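Local coordinates for protein alanine glyoxylate transaminase (Thermococcus litoralis, PDB 2ZC0) that probably transfers the amino group of alanine to glyoxylate with the help of pyridoxal phosphate, working as a homodimer, at residues A[46-51]-A[306-311]; A[85-90]-A[294-299]; A[246-251]-A[298-303]. One frame throughout, in Å; residues are numbered along the deposited sequence.

Contact 1: residues A[46-51]-A[306-311]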
loop_
_atom_site.group_PDB
_atom_site.type_symbol
_atom_site.label_atom_id
_atom_site.label_comp_id
_atom_site.label_asym_id
_atom_site.label_seq_id
_atom_site.Cartn_x
_atom_site.Cartn_y
_atom_site.Cartn_z
ATOM N N PRO A 46 -39.771 -13.174 -0.851
ATOM C CA PRO A 46 -40.430 -12.141 -0.046
ATOM C C PRO A 46 -41.790 -12.569 0.498
ATOM O O PRO A 46 -42.310 -11.964 1.439
ATOM C CB PRO A 46 -40.521 -10.956 -1.009
ATOM C CG PRO A 46 -40.665 -11.627 -2.340
ATOM C CD PRO A 46 -39.667 -12.758 -2.262
ATOM N N GLU A 47 -42.359 -13.614 -0.096
ATOM C CA GLU A 47 -43.653 -14.133 0.338
ATOM C C GLU A 47 -43.476 -15.191 1.427
ATOM O O GLU A 47 -44.418 -15.503 2.154
ATOM C CB GLU A 47 -44.428 -14.727 -0.850
ATOM C CG GLU A 47 -44.737 -13.731 -1.970
ATOM C CD GLU A 47 -45.195 -12.381 -1.445
ATOM O OE1 GLU A 47 -46.063 -12.345 -0.545
ATOM O OE2 GLU A 47 -44.684 -11.353 -1.938
ATOM N N LEU A 48 -42.271 -15.748 1.542
ATOM C CA LEU A 48 -42.012 -16.746 2.578
ATOM C C LEU A 48 -41.533 -16.052 3.850
ATOM O O LEU A 48 -41.330 -16.683 4.889
ATOM C CB LEU A 48 -40.981 -17.784 2.109
ATOM C CG LEU A 48 -41.419 -18.702 0.958
ATOM C CD1 LEU A 48 -40.357 -19.758 0.691
ATOM C CD2 LEU A 48 -42.744 -19.378 1.327
ATOM N N ILE A 49 -41.358 -14.740 3.757
ATOM C CA ILE A 49 -40.938 -13.938 4.895
ATOM C C ILE A 49 -42.198 -13.284 5.448
ATOM O O ILE A 49 -43.033 -12.784 4.694
ATOM C CB ILE A 49 -39.918 -12.866 4.459
ATOM C CG1 ILE A 49 -38.592 -13.555 4.109
ATOM C CG2 ILE A 49 -39.745 -11.813 5.560
ATOM C CD1 ILE A 49 -37.516 -12.631 3.580
ATOM N N PRO A 50 -42.362 -13.296 6.778
ATOM C CA PRO A 50 -43.539 -12.700 7.416
ATOM C C PRO A 50 -43.521 -11.183 7.336
ATOM O O PRO A 50 -43.427 -10.502 8.362
ATOM C CB PRO A 50 -43.442 -13.220 8.849
ATOM C CG PRO A 50 -41.958 -13.285 9.077
ATOM C CD PRO A 50 -41.443 -13.870 7.780
ATOM N N ARG A 51 -43.611 -10.651 6.119
ATOM C CA ARG A 51 -43.588 -9.202 5.937
ATOM C C ARG A 51 -44.605 -8.557 6.844
ATOM O O ARG A 51 -44.278 -7.659 7.624
ATOM C CB ARG A 51 -43.874 -8.828 4.481
ATOM C CG ARG A 51 -42.838 -9.369 3.503
ATOM C CD ARG A 51 -42.549 -8.396 2.356
ATOM N NE ARG A 51 -43.750 -7.940 1.651
ATOM C CZ ARG A 51 -44.482 -8.690 0.832
ATOM N NH1 ARG A 51 -45.549 -8.167 0.250
ATOM N NH2 ARG A 51 -44.147 -9.953 0.590
ATOM N N LEU A 306 -39.290 -25.008 5.167
ATOM C CA LEU A 306 -39.997 -26.073 4.454
ATOM C C LEU A 306 -40.372 -25.595 3.060
ATOM O O LEU A 306 -40.355 -26.370 2.101
ATOM C CB LEU A 306 -41.254 -26.503 5.219
ATOM C CG LEU A 306 -41.035 -27.485 6.376
ATOM C CD1 LEU A 306 -40.299 -28.724 5.850
ATOM C CD2 LEU A 306 -40.233 -26.823 7.480
ATOM N N GLY A 307 -40.703 -24.311 2.959
ATOM C CA GLY A 307 -41.046 -23.737 1.676
ATOM C C GLY A 307 -39.858 -23.783 0.729
ATOM O O GLY A 307 -40.018 -24.140 -0.436
ATOM N N TYR A 308 -38.670 -23.426 1.220
ATOM C CA TYR A 308 -37.462 -23.433 0.393
ATOM C C TYR A 308 -37.063 -24.855 0.032
ATOM O O TYR A 308 -36.653 -25.129 -1.094
ATOM C CB TYR A 308 -36.289 -22.749 1.121
ATOM C CG TYR A 308 -36.412 -21.242 1.243
ATOM C CD1 TYR A 308 -36.552 -20.436 0.110
ATOM C CD2 TYR A 308 -36.396 -20.622 2.490
ATOM C CE1 TYR A 308 -36.678 -19.050 0.220
ATOM C CE2 TYR A 308 -36.519 -19.242 2.609
ATOM C CZ TYR A 308 -36.661 -18.463 1.471
ATOM O OH TYR A 308 -36.790 -17.101 1.588
ATOM N N LYS A 309 -37.178 -25.760 0.995
ATOM C CA LYS A 309 -36.836 -27.154 0.756
ATOM C C LYS A 309 -37.689 -27.683 -0.401
ATOM O O LYS A 309 -37.211 -28.430 -1.250
ATOM C CB LYS A 309 -37.095 -27.974 2.020
ATOM C CG LYS A 309 -36.719 -29.432 1.902
ATOM C CD LYS A 309 -36.910 -30.147 3.218
ATOM C CE LYS A 309 -36.435 -31.590 3.122
ATOM N NZ LYS A 309 -36.501 -32.284 4.441
ATOM N N GLU A 310 -38.955 -27.281 -0.429
ATOM C CA GLU A 310 -39.866 -27.709 -1.482
ATOM C C GLU A 310 -39.409 -27.160 -2.836
ATOM O O GLU A 310 -39.362 -27.887 -3.828
ATOM C CB GLU A 310 -41.284 -27.241 -1.158
ATOM C CG GLU A 310 -42.324 -27.626 -2.182
ATOM C CD GLU A 310 -43.718 -27.200 -1.763
ATOM O OE1 GLU A 310 -43.897 -26.011 -1.414
ATOM O OE2 GLU A 310 -44.633 -28.051 -1.784
ATOM N N LYS A 311 -39.060 -25.876 -2.872
ATOM C CA LYS A 311 -38.585 -25.267 -4.107
ATOM C C LYS A 311 -37.287 -25.959 -4.521
ATOM O O LYS A 311 -36.986 -26.081 -5.704
ATOM C CB LYS A 311 -38.331 -23.778 -3.906
ATOM C CG LYS A 311 -39.576 -22.949 -3.661
ATOM C CD LYS A 311 -39.200 -21.485 -3.724
ATOM C CE LYS A 311 -40.371 -20.562 -3.472
ATOM N NZ LYS A 311 -39.960 -19.167 -3.751
#

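Contact 2: residues A[85-90]-A[294-299]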
loop_
_atom_site.group_PDB
_atom_site.type_symbol
_atom_site.label_atom_id
_atom_site.label_comp_id
_atom_site.label_asym_id
_atom_site.label_seq_id
_atom_site.Cartn_x
_atom_site.Cartn_y
_atom_site.Cartn_z
ATOM N N ALA A 85 -26.253 -14.381 20.466
ATOM C CA ALA A 85 -25.392 -15.337 21.141
ATOM C C ALA A 85 -26.211 -16.569 21.539
ATOM O O ALA A 85 -25.757 -17.696 21.375
ATOM C CB ALA A 85 -24.769 -14.694 22.365
ATOM N N ALA A 86 -27.417 -16.341 22.056
ATOM C CA ALA A 86 -28.313 -17.418 22.477
ATOM C C ALA A 86 -28.847 -18.130 21.252
ATOM O O ALA A 86 -28.984 -19.353 21.232
ATOM C CB ALA A 86 -29.480 -16.850 23.286
ATOM N N PHE A 87 -29.161 -17.342 20.230
ATOM C CA PHE A 87 -29.671 -17.882 18.983
ATOM C C PHE A 87 -28.638 -18.785 18.335
ATOM O O PHE A 87 -28.981 -19.812 17.763
ATOM C CB PHE A 87 -30.042 -16.743 18.034
ATOM C CG PHE A 87 -30.329 -17.189 16.631
ATOM C CD1 PHE A 87 -29.375 -17.034 15.631
ATOM C CD2 PHE A 87 -31.560 -17.751 16.301
ATOM C CE1 PHE A 87 -29.643 -17.427 14.322
ATOM C CE2 PHE A 87 -31.838 -18.149 14.995
ATOM C CZ PHE A 87 -30.880 -17.986 14.003
ATOM N N LEU A 88 -27.367 -18.409 18.431
ATOM C CA LEU A 88 -26.310 -19.209 17.828
ATOM C C LEU A 88 -26.046 -20.479 18.626
ATOM O O LEU A 88 -25.787 -21.540 18.057
ATOM C CB LEU A 88 -25.021 -18.387 17.697
ATOM C CG LEU A 88 -24.782 -17.637 16.375
ATOM C CD1 LEU A 88 -26.024 -16.851 16.001
ATOM C CD2 LEU A 88 -23.572 -16.708 16.496
ATOM N N LYS A 89 -26.110 -20.374 19.946
ATOM C CA LYS A 89 -25.872 -21.525 20.799
ATOM C C LYS A 89 -26.960 -22.578 20.626
ATOM O O LYS A 89 -26.691 -23.780 20.678
ATOM C CB LYS A 89 -25.774 -21.073 22.268
ATOM C CG LYS A 89 -26.116 -22.140 23.306
ATOM C CD LYS A 89 -27.633 -22.192 23.530
ATOM C CE LYS A 89 -28.097 -23.526 24.122
ATOM N NZ LYS A 89 -29.592 -23.610 24.155
ATOM N N LYS A 90 -28.186 -22.123 20.399
ATOM C CA LYS A 90 -29.301 -23.039 20.247
ATOM C C LYS A 90 -29.422 -23.674 18.871
ATOM O O LYS A 90 -29.440 -24.899 18.749
ATOM C CB LYS A 90 -30.614 -22.328 20.589
ATOM C CG LYS A 90 -31.832 -23.240 20.496
ATOM C CD LYS A 90 -33.097 -22.544 20.959
ATOM C CE LYS A 90 -34.312 -23.445 20.796
ATOM N NZ LYS A 90 -35.571 -22.737 21.191
ATOM N N GLY A 294 -39.605 -15.541 19.305
ATOM C CA GLY A 294 -39.582 -16.888 18.762
ATOM C C GLY A 294 -40.108 -17.078 17.356
ATOM O O GLY A 294 -40.572 -18.169 17.015
ATOM N N TYR A 295 -40.027 -16.037 16.531
ATOM C CA TYR A 295 -40.500 -16.119 15.149
ATOM C C TYR A 295 -39.567 -16.908 14.240
ATOM O O TYR A 295 -39.923 -17.222 13.105
ATOM C CB TYR A 295 -40.726 -14.712 14.579
ATOM C CG TYR A 295 -41.912 -14.015 15.202
ATOM C CD1 TYR A 295 -42.154 -12.660 14.988
ATOM C CD2 TYR A 295 -42.786 -14.715 16.032
ATOM C CE1 TYR A 295 -43.237 -12.022 15.594
ATOM C CE2 TYR A 295 -43.862 -14.090 16.635
ATOM C CZ TYR A 295 -44.084 -12.750 16.418
ATOM O OH TYR A 295 -45.145 -12.151 17.049
ATOM N N PHE A 296 -38.369 -17.218 14.727
ATOM C CA PHE A 296 -37.435 -18.000 13.925
ATOM C C PHE A 296 -38.021 -19.402 13.839
ATOM O O PHE A 296 -37.957 -20.058 12.798
ATOM C CB PHE A 296 -36.056 -18.064 14.588
ATOM C CG PHE A 296 -35.052 -18.876 13.812
ATOM C CD1 PHE A 296 -34.666 -18.485 12.529
ATOM C CD2 PHE A 296 -34.514 -20.045 14.346
ATOM C CE1 PHE A 296 -33.762 -19.246 11.790
ATOM C CE2 PHE A 296 -33.609 -20.814 13.614
ATOM C CZ PHE A 296 -33.233 -20.411 12.332
ATOM N N GLU A 297 -38.596 -19.846 14.953
ATOM C CA GLU A 297 -39.209 -21.164 15.027
ATOM C C GLU A 297 -40.538 -21.139 14.288
ATOM O O GLU A 297 -40.790 -21.940 13.389
ATOM C CB GLU A 297 -39.466 -21.545 16.485
ATOM C CG GLU A 297 -38.775 -22.813 16.949
ATOM C CD GLU A 297 -39.743 -23.801 17.587
ATOM O OE1 GLU A 297 -39.295 -24.630 18.415
ATOM O OE2 GLU A 297 -40.950 -23.759 17.254
ATOM N N LYS A 298 -41.379 -20.187 14.678
ATOM C CA LYS A 298 -42.712 -20.041 14.115
ATOM C C LYS A 298 -42.829 -19.698 12.634
ATOM O O LYS A 298 -43.759 -20.156 11.978
ATOM C CB LYS A 298 -43.505 -19.014 14.932
ATOM C CG LYS A 298 -44.923 -18.784 14.419
ATOM C CD LYS A 298 -45.754 -17.961 15.391
ATOM C CE LYS A 298 -47.201 -17.853 14.928
ATOM N NZ LYS A 298 -48.092 -17.283 15.983
ATOM N N TYR A 299 -41.910 -18.906 12.092
ATOM C CA TYR A 299 -42.026 -18.527 10.684
ATOM C C TYR A 299 -40.969 -19.048 9.730
ATOM O O TYR A 299 -41.246 -19.234 8.544
ATOM C CB TYR A 299 -42.102 -17.008 10.551
ATOM C CG TYR A 299 -43.345 -16.415 11.157
ATOM C CD1 TYR A 299 -43.330 -15.874 12.440
ATOM C CD2 TYR A 299 -44.548 -16.413 10.451
ATOM C CE1 TYR A 299 -44.483 -15.341 13.007
ATOM C CE2 TYR A 299 -45.703 -15.890 11.002
ATOM C CZ TYR A 299 -45.668 -15.352 12.280
ATOM O OH TYR A 299 -46.820 -14.828 12.828
#

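Contact 3: residues A[246-251]-A[298-303]. With PMP (4'-deoxy-4'-aminopyridoxal-5'-phosphate), chain F.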
loop_
_atom_site.group_PDB
_atom_site.type_symbol
_atom_site.label_atom_id
_atom_site.label_comp_id
_atom_site.label_asym_id
_atom_site.label_seq_id
_atom_site.Cartn_x
_atom_site.Cartn_y
_atom_site.Cartn_z
ATOM N N SER A 246 -29.679 -12.208 6.819
ATOM C CA SER A 246 -30.291 -11.819 5.560
ATOM C C SER A 246 -31.141 -12.923 4.910
ATOM O O SER A 246 -32.211 -12.640 4.383
ATOM C CB SER A 246 -29.219 -11.313 4.580
ATOM O OG SER A 246 -28.283 -12.323 4.260
ATOM N N LYS A 247 -30.690 -14.175 4.965
ATOM C CA LYS A 247 -31.460 -15.261 4.355
ATOM C C LYS A 247 -32.618 -15.733 5.231
ATOM O O LYS A 247 -33.362 -16.631 4.847
ATOM C CB LYS A 247 -30.555 -16.452 4.026
ATOM C CG LYS A 247 -29.274 -16.070 3.294
ATOM C CD LYS A 247 -29.569 -15.300 2.020
ATOM C CE LYS A 247 -28.376 -14.439 1.622
ATOM N NZ LYS A 247 -27.136 -15.239 1.420
ATOM N N VAL A 248 -32.765 -15.123 6.400
ATOM C CA VAL A 248 -33.825 -15.489 7.322
ATOM C C VAL A 248 -34.808 -14.339 7.510
ATOM O O VAL A 248 -35.992 -14.453 7.183
ATOM C CB VAL A 248 -33.249 -15.866 8.708
ATOM C CG1 VAL A 248 -34.376 -16.144 9.696
ATOM C CG2 VAL A 248 -32.328 -17.077 8.581
ATOM N N LEU A 249 -34.305 -13.228 8.039
ATOM C CA LEU A 249 -35.127 -12.055 8.296
ATOM C C LEU A 249 -35.421 -11.286 7.015
ATOM O O LEU A 249 -36.503 -10.726 6.842
ATOM C CB LEU A 249 -34.416 -11.145 9.301
ATOM C CG LEU A 249 -35.138 -9.857 9.705
ATOM C CD1 LEU A 249 -36.387 -10.192 10.534
ATOM C CD2 LEU A 249 -34.182 -8.982 10.515
ATOM N N GLY A 250 -34.456 -11.271 6.109
ATOM C CA GLY A 250 -34.620 -10.535 4.874
ATOM C C GLY A 250 -33.266 -10.003 4.448
ATOM O O GLY A 250 -32.532 -9.399 5.227
ATOM N N THR A 251 -32.947 -10.230 3.187
ATOM C CA THR A 251 -31.683 -9.825 2.612
ATOM C C THR A 251 -31.444 -8.302 2.520
ATOM O O THR A 251 -30.299 -7.867 2.423
ATOM C CB THR A 251 -31.563 -10.476 1.233
ATOM O OG1 THR A 251 -30.220 -10.919 1.020
ATOM C CG2 THR A 251 -31.973 -9.521 0.166
ATOM N N LYS A 298 -41.379 -20.187 14.678
ATOM C CA LYS A 298 -42.712 -20.041 14.115
ATOM C C LYS A 298 -42.829 -19.698 12.634
ATOM O O LYS A 298 -43.759 -20.156 11.978
ATOM C CB LYS A 298 -43.505 -19.014 14.932
ATOM C CG LYS A 298 -44.923 -18.784 14.419
ATOM C CD LYS A 298 -45.754 -17.961 15.391
ATOM C CE LYS A 298 -47.201 -17.853 14.928
ATOM N NZ LYS A 298 -48.092 -17.283 15.983
ATOM N N TYR A 299 -41.910 -18.906 12.092
ATOM C CA TYR A 299 -42.026 -18.527 10.684
ATOM C C TYR A 299 -40.969 -19.048 9.730
ATOM O O TYR A 299 -41.246 -19.234 8.544
ATOM C CB TYR A 299 -42.102 -17.008 10.551
ATOM C CG TYR A 299 -43.345 -16.415 11.157
ATOM C CD1 TYR A 299 -43.330 -15.874 12.440
ATOM C CD2 TYR A 299 -44.548 -16.413 10.451
ATOM C CE1 TYR A 299 -44.483 -15.341 13.007
ATOM C CE2 TYR A 299 -45.703 -15.890 11.002
ATOM C CZ TYR A 299 -45.668 -15.352 12.280
ATOM O OH TYR A 299 -46.820 -14.828 12.828
ATOM N N HIS A 300 -39.759 -19.273 10.226
ATOM C CA HIS A 300 -38.694 -19.766 9.371
ATOM C C HIS A 300 -38.535 -21.275 9.453
ATOM O O HIS A 300 -38.624 -21.965 8.441
ATOM C CB HIS A 300 -37.368 -19.082 9.722
ATOM C CG HIS A 300 -36.235 -19.463 8.818
ATOM N ND1 HIS A 300 -35.451 -20.575 9.034
ATOM C CD2 HIS A 300 -35.790 -18.907 7.666
ATOM C CE1 HIS A 300 -34.573 -20.689 8.054
ATOM N NE2 HIS A 300 -34.759 -19.689 7.210
ATOM N N LEU A 301 -38.302 -21.794 10.654
ATOM C CA LEU A 301 -38.127 -23.234 10.822
ATOM C C LEU A 301 -39.314 -24.063 10.345
ATOM O O LEU A 301 -39.133 -25.074 9.664
ATOM C CB LEU A 301 -37.834 -23.573 12.288
ATOM C CG LEU A 301 -36.457 -23.182 12.819
ATOM C CD1 LEU A 301 -36.334 -23.621 14.266
ATOM C CD2 LEU A 301 -35.371 -23.831 11.966
ATOM N N GLU A 302 -40.525 -23.644 10.703
ATOM C CA GLU A 302 -41.720 -24.386 10.308
ATOM C C GLU A 302 -42.488 -23.700 9.185
ATOM O O GLU A 302 -43.637 -24.045 8.899
ATOM C CB GLU A 302 -42.640 -24.592 11.516
ATOM C CG GLU A 302 -43.188 -23.312 12.120
ATOM C CD GLU A 302 -43.983 -23.565 13.392
ATOM O OE1 GLU A 302 -43.422 -24.173 14.336
ATOM O OE2 GLU A 302 -45.164 -23.152 13.449
ATOM N N GLY A 303 -41.845 -22.728 8.548
ATOM C CA GLY A 303 -42.479 -22.012 7.455
ATOM C C GLY A 303 -41.561 -21.900 6.253
ATOM O O GLY A 303 -41.546 -22.777 5.386
HETATM N N1 PMP F . -21.764 -14.684 1.962
HETATM C C2 PMP F . -22.273 -15.425 0.951
HETATM C C2A PMP F . -21.586 -16.761 0.661
HETATM C C3 PMP F . -23.397 -14.982 0.203
HETATM O O3 PMP F . -23.889 -15.768 -0.829
HETATM C C4 PMP F . -23.995 -13.709 0.533
HETATM C C4A PMP F . -25.214 -13.236 -0.282
HETATM N N4A PMP F . -24.978 -11.992 -1.014
HETATM C C5 PMP F . -23.371 -12.905 1.692
HETATM C C6 PMP F . -22.252 -13.447 2.369
HETATM C C5A PMP F . -23.913 -11.537 2.147
HETATM O O4P PMP F . -24.932 -11.680 2.557
HETATM P P PMP F . -25.552 -10.241 3.140
HETATM O O1P PMP F . -25.825 -10.079 5.009
HETATM O O2P PMP F . -27.278 -10.095 2.333
HETATM O O3P PMP F . -24.578 -8.791 2.649
#

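Contact 1: residues A[46-51]-A[306-311]
Leu48 lays its CD1 methyl over one face of the Tyr308 ring. The methyl stands 3.9 Å from the ring centroid and 15° off the ring normal, a CH-pi contact displaced toward the rim on which CE1 lies; Leu48 CD1 to Tyr308 CE1 is 3.8 Å. The two side chains run past each other in opposite directions, Leu48 reaching in toward the helix while the tyrosine stretches the other way, toward the loop. In Leu48, CG lies anti to the carbonyl carbon (chi1 -66°) and CD1 continues the extended chain, which carries this one methyl forward onto the helix.

Leu48 CD1 also comes within 4.1 Å of Gly307 C, and the lack of a side chain at Gly307 lets it settle close against the helix backbone. Lys311, one turn further on, adds the aliphatic part of its extended chain, Leu48 CD1 to Lys311 CE measuring 4.2 Å. Polar ends are met elsewhere: Tyr308 OH is hydrogen-bonded to Asp45 N, and Lys311 NZ forms a salt bridge with Asp45 OD2 and is also hydrogen-bonded to Ser383 O and Pro385 O, so both helix residues also grip the loop just ahead of Pro46.

Within 46-51 the bend is braced by Arg51, whose NH2 donates to Pro46 O at 2.9 Å and makes a salt bridge with Glu47. Arg51 NH1 in turn reaches Glu63 O of the second subunit. The contact thus sets the loop between strand 37-38 and helix 51-64 against the middle of the long helix 295-322, beside the dimer interface.

Contact 2: residues A[85-90]-A[294-299]
Phe87 and Phe296 carry most of this contact, meeting as a T-shaped (edge-to-face) pair. The edge of Phe87 is driven at the face of Phe296, with centroids 4.7 Å apart and planes inclined at 83°. CE2 is the leading atom: it stands over the centre of the Phe296 ring, and its nearest approach is Phe87 CE2 to Phe296 CD2 at 3.3 Å. Beside it, Phe87 CZ lies 3.8 Å from Phe296 CZ. Each phenylalanine has CG anti to the backbone N (chi1 169° in Phe87, 179° in Phe296), and from these positions the two side chains bridge segments whose nearest CA atoms, those of Phe87 and Phe296, are 9.3 Å apart.

Further rings extend the cluster. Phe219 meets Phe87, while Tyr91 packs edge-to-face with Phe296 and His300 lies nearly parallel to it; Leu291 and Tyr290 of helix 281-292 add to the surroundings. At the rim, Lys90 NZ and Glu297 OE1 are 5.0 Å apart, opposite charges that do not touch.

No hydrogen bond crosses between 85-90 and 294-299. Helix 78-91 is therefore joined to the first turn of helix 295-322 through buried aromatic surface, and the perpendicular pairing, which brings the slightly positive hydrogens of one ring to the electron-rich face of the other, probably sets how the two rings are turned.

Contact 3: residues A[246-251]-A[298-303]
Val248 and His300 cross at about a right angle, the branched valine set against a flat imidazole. CG2 of Val248 lies over one face of the His300 ring, 4.1 Å from its centroid and 25° off the normal, a CH-pi contact offset toward the rim, with Val248 CG2 to His300 NE2 at 3.8 Å. The second methyl holds the CD2 side of the ring, Val248 CG1 to His300 CD2 being 3.7 Å, so both methyls rest on the same side of the imidazole plane. With chi1 at -176° the His300 ring is carried straight out from the helix to this loop. Lys247 O lies near the ring plane at the edge, but at 4.1 Å from His300 NE2 it is too distant to count as a hydrogen bond.

From Val248 the loop turns directly into the cofactor site. Lys247 bends away from the helix, at chi2 and chi4, and carries NZ to 3.3 Å from C4A of the bound PMP; its hydrogen-bond partner is Tyr217 OH. Lys247 is probably the lysine that forms the Schiff base, as in other aminotransferases of this family, and the bound amine form of the cofactor is consistent with its release. Ser246 OG lies 3.1 Å from PMP O2P, close enough for a weak hydrogen bond, though its proton has another acceptor within reach, and Tyr71 of the second subunit also binds PMP. His300 therefore packs behind the residue next to the cofactor lysine.

Tyr290 of helix 281-292 touches both Val248 and His300, and Phe296 also touches Val248. The contact places the loop between strands 239-244 and 256-259 of the large mixed sheet against helix 295-322, at a wider, pi-type turn.

Overall arrangement
All three contacts use the long helix 295-322, meeting it in the order 2, 3, 1 along its length: the first turns, where a pi-type widening runs through both contact 2 and contact 3, then the middle. Contacts 2 and 3 share Lys298 and Tyr299, and their centres are about 10 Å apart; the centres of contacts 1 and 3 are about 8 Å apart and those of contacts 1 and 2 about 17 Å. Direct packing joins them, as in Phe296 CD1 to Val248 CG1 and Ile49 CD1 to Gly250 CA. The helix thus gathers helix 78-91, the cofactor loop and the loop before helix 51-64, linking the PMP site with a region touching the second subunit.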